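Local structure of LAO/AO transport system kinase (Escherichia coli, 2P67) at residues 291-295 against 296-300. The protein belongs to the MeaB family of P-loop GTPases, with a parallel-stranded nucleotide-binding-type core and a long helical C-terminal arm, and is modelled as a dimer. Residues are numbered along the deposited sequence; the frame is centred on the assembly and turned at random.
Sequences HLFAN and EDFDR
A helix-to-helix corner in the C-terminal arm turns on Asn295, where helix 267-294 ends and helix 296-310 begins, and Phe298 folds back from the second helix onto Leu292 and Phe293 of the first. Asn295 is the N-cap residue; its backbone O accepts the first-turn bond from Asp299 N at 2.9 Å, nearly straight at 162°. Phe298 carries most of the packing. Its ring reaches back across the corner because chi1, at 180°, sets CG opposite the backbone N, and Leu292 covers one face in a CH-pi contact, its CG 3.9 Å from the centroid of the Phe298 ring. The rim of the same ring points into the face of Phe293, a T-shaped pair with planes at 88° and centroids 5.2 Å apart. Ile327 and Leu323 of helix 316-328 also pack on Phe298, while Arg281 of the second subunit makes a cation-pi contact with Phe293, tying the corner to the dimer interface. Farther along, Arg300 NH2 makes a salt bridge with Glu296 OE2 one turn back, a hydrogen bond of 3.2 Å to the anti lone pair. Asp299 OD2 forms a salt bridge with Arg303, and Asp299 OD1 takes a 2.6 Å bond from a water that also donates to Phe293 O, at 2.9 Å.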
loop_
_atom_site.group_PDB
_atom_site.type_symbol
_atom_site.label_atom_id
_atom_site.label_comp_id
_atom_site.label_asym_id
_atom_site.label_seq_id
_atom_site.Cartn_x
_atom_site.Cartn_y
_atom_site.Cartn_z
ATOM N N HIS A 291 0.827 20.975 -5.748
ATOM C CA HIS A 291 0.524 22.347 -6.133
ATOM C C HIS A 291 -0.862 22.768 -5.659
ATOM O O HIS A 291 -1.045 23.887 -5.165
ATOM C CB HIS A 291 0.671 22.544 -7.643
ATOM C CG HIS A 291 2.091 22.707 -8.095
ATOM N ND1 HIS A 291 2.581 22.118 -9.243
ATOM C CD2 HIS A 291 3.131 23.386 -7.550
ATOM C CE1 HIS A 291 3.857 22.434 -9.390
ATOM N NE2 HIS A 291 4.216 23.198 -8.374
ATOM N N LEU A 292 -1.829 21.864 -5.804
ATOM C CA LEU A 292 -3.200 22.088 -5.336
ATOM C C LEU A 292 -3.275 22.234 -3.813
ATOM O O LEU A 292 -3.781 23.234 -3.309
ATOM C CB LEU A 292 -4.109 20.949 -5.807
ATOM C CG LEU A 292 -5.590 21.036 -5.457
ATOM C CD1 LEU A 292 -6.242 22.208 -6.175
ATOM C CD2 LEU A 292 -6.275 19.723 -5.818
ATOM N N PHE A 293 -2.757 21.245 -3.090
ATOM C CA PHE A 293 -2.838 21.232 -1.629
ATOM C C PHE A 293 -1.885 22.228 -0.958
ATOM O O PHE A 293 -2.029 22.537 0.232
ATOM C CB PHE A 293 -2.677 19.804 -1.090
ATOM C CG PHE A 293 -3.882 18.925 -1.353
ATOM C CD1 PHE A 293 -4.046 18.287 -2.582
ATOM C CD2 PHE A 293 -4.864 18.760 -0.380
ATOM C CE1 PHE A 293 -5.170 17.494 -2.837
ATOM C CE2 PHE A 293 -5.991 17.964 -0.620
ATOM C CZ PHE A 293 -6.144 17.331 -1.844
ATOM N N ALA A 294 -0.934 22.751 -1.734
ATOM C CA ALA A 294 -0.060 23.831 -1.269
ATOM C C ALA A 294 -0.768 25.181 -1.360
ATOM O O ALA A 294 -0.586 26.041 -0.488
ATOM C CB ALA A 294 1.248 23.858 -2.062
ATOM N N ASN A 295 -1.569 25.359 -2.410
ATOM C CA ASN A 295 -2.353 26.572 -2.596
ATOM C C ASN A 295 -3.046 27.001 -1.292
ATOM O O ASN A 295 -3.756 26.209 -0.660
ATOM C CB ASN A 295 -3.371 26.378 -3.717
ATOM C CG ASN A 295 -4.009 27.676 -4.150
ATOM O OD1 ASN A 295 -3.399 28.466 -4.869
ATOM N ND2 ASN A 295 -5.241 27.907 -3.719
ATOM N N GLU A 296 -2.806 28.248 -0.884
ATOM C CA GLU A 296 -3.274 28.747 0.403
ATOM C C GLU A 296 -4.800 28.812 0.461
ATOM O O GLU A 296 -5.400 28.496 1.488
ATOM C CB GLU A 296 -2.670 30.120 0.683
ATOM C CG GLU A 296 -2.365 30.381 2.148
ATOM C CD GLU A 296 -2.334 31.867 2.474
ATOM O OE1 GLU A 296 -1.626 32.624 1.771
ATOM O OE2 GLU A 296 -3.031 32.277 3.431
ATOM N N ASP A 297 -5.418 29.211 -0.648
ATOM C CA ASP A 297 -6.870 29.296 -0.741
ATOM C C ASP A 297 -7.526 27.923 -0.723
ATOM O O ASP A 297 -8.550 27.722 -0.046
ATOM C CB ASP A 297 -7.288 30.048 -2.001
ATOM C CG ASP A 297 -7.054 31.547 -1.893
ATOM O OD1 ASP A 297 -6.970 32.069 -0.755
ATOM O OD2 ASP A 297 -6.963 32.199 -2.949
ATOM N N PHE A 298 -6.949 26.982 -1.470
ATOM C CA PHE A 298 -7.513 25.640 -1.524
ATOM C C PHE A 298 -7.334 24.898 -0.203
ATOM O O PHE A 298 -8.235 24.185 0.225
ATOM C CB PHE A 298 -6.946 24.797 -2.671
ATOM C CG PHE A 298 -7.525 23.418 -2.711
ATOM C CD1 PHE A 298 -8.794 23.201 -3.249
ATOM C CD2 PHE A 298 -6.842 22.349 -2.153
ATOM C CE1 PHE A 298 -9.361 21.914 -3.254
ATOM C CE2 PHE A 298 -7.403 21.064 -2.151
ATOM C CZ PHE A 298 -8.658 20.853 -2.703
ATOM N N ASP A 299 -6.163 25.043 0.411
ATOM C CA ASP A 299 -5.874 24.417 1.699
ATOM C C ASP A 299 -6.897 24.861 2.745
ATOM O O ASP A 299 -7.386 24.044 3.534
ATOM C CB ASP A 299 -4.454 24.759 2.162
ATOM C CG ASP A 299 -4.179 24.316 3.589
ATOM O OD1 ASP A 299 -4.155 23.098 3.844
ATOM O OD2 ASP A 299 -4.013 25.192 4.462
ATOM N N ARG A 300 -7.218 26.154 2.731
ATOM C CA ARG A 300 -8.192 26.737 3.653
ATOM C C ARG A 300 -9.587 26.147 3.435
ATOM O O ARG A 300 -10.210 25.656 4.377
ATOM C CB ARG A 300 -8.195 28.267 3.493
ATOM C CG ARG A 300 -9.255 29.010 4.318
ATOM C CD ARG A 300 -8.967 30.508 4.388
ATOM N NE ARG A 300 -7.715 30.791 5.097
ATOM C CZ ARG A 300 -6.628 31.333 4.545
ATOM N NH1 ARG A 300 -6.612 31.675 3.260
ATOM N NH2 ARG A 300 -5.548 31.541 5.288
HETATM O O HOH W 1 -3.987 21.373 1.970
#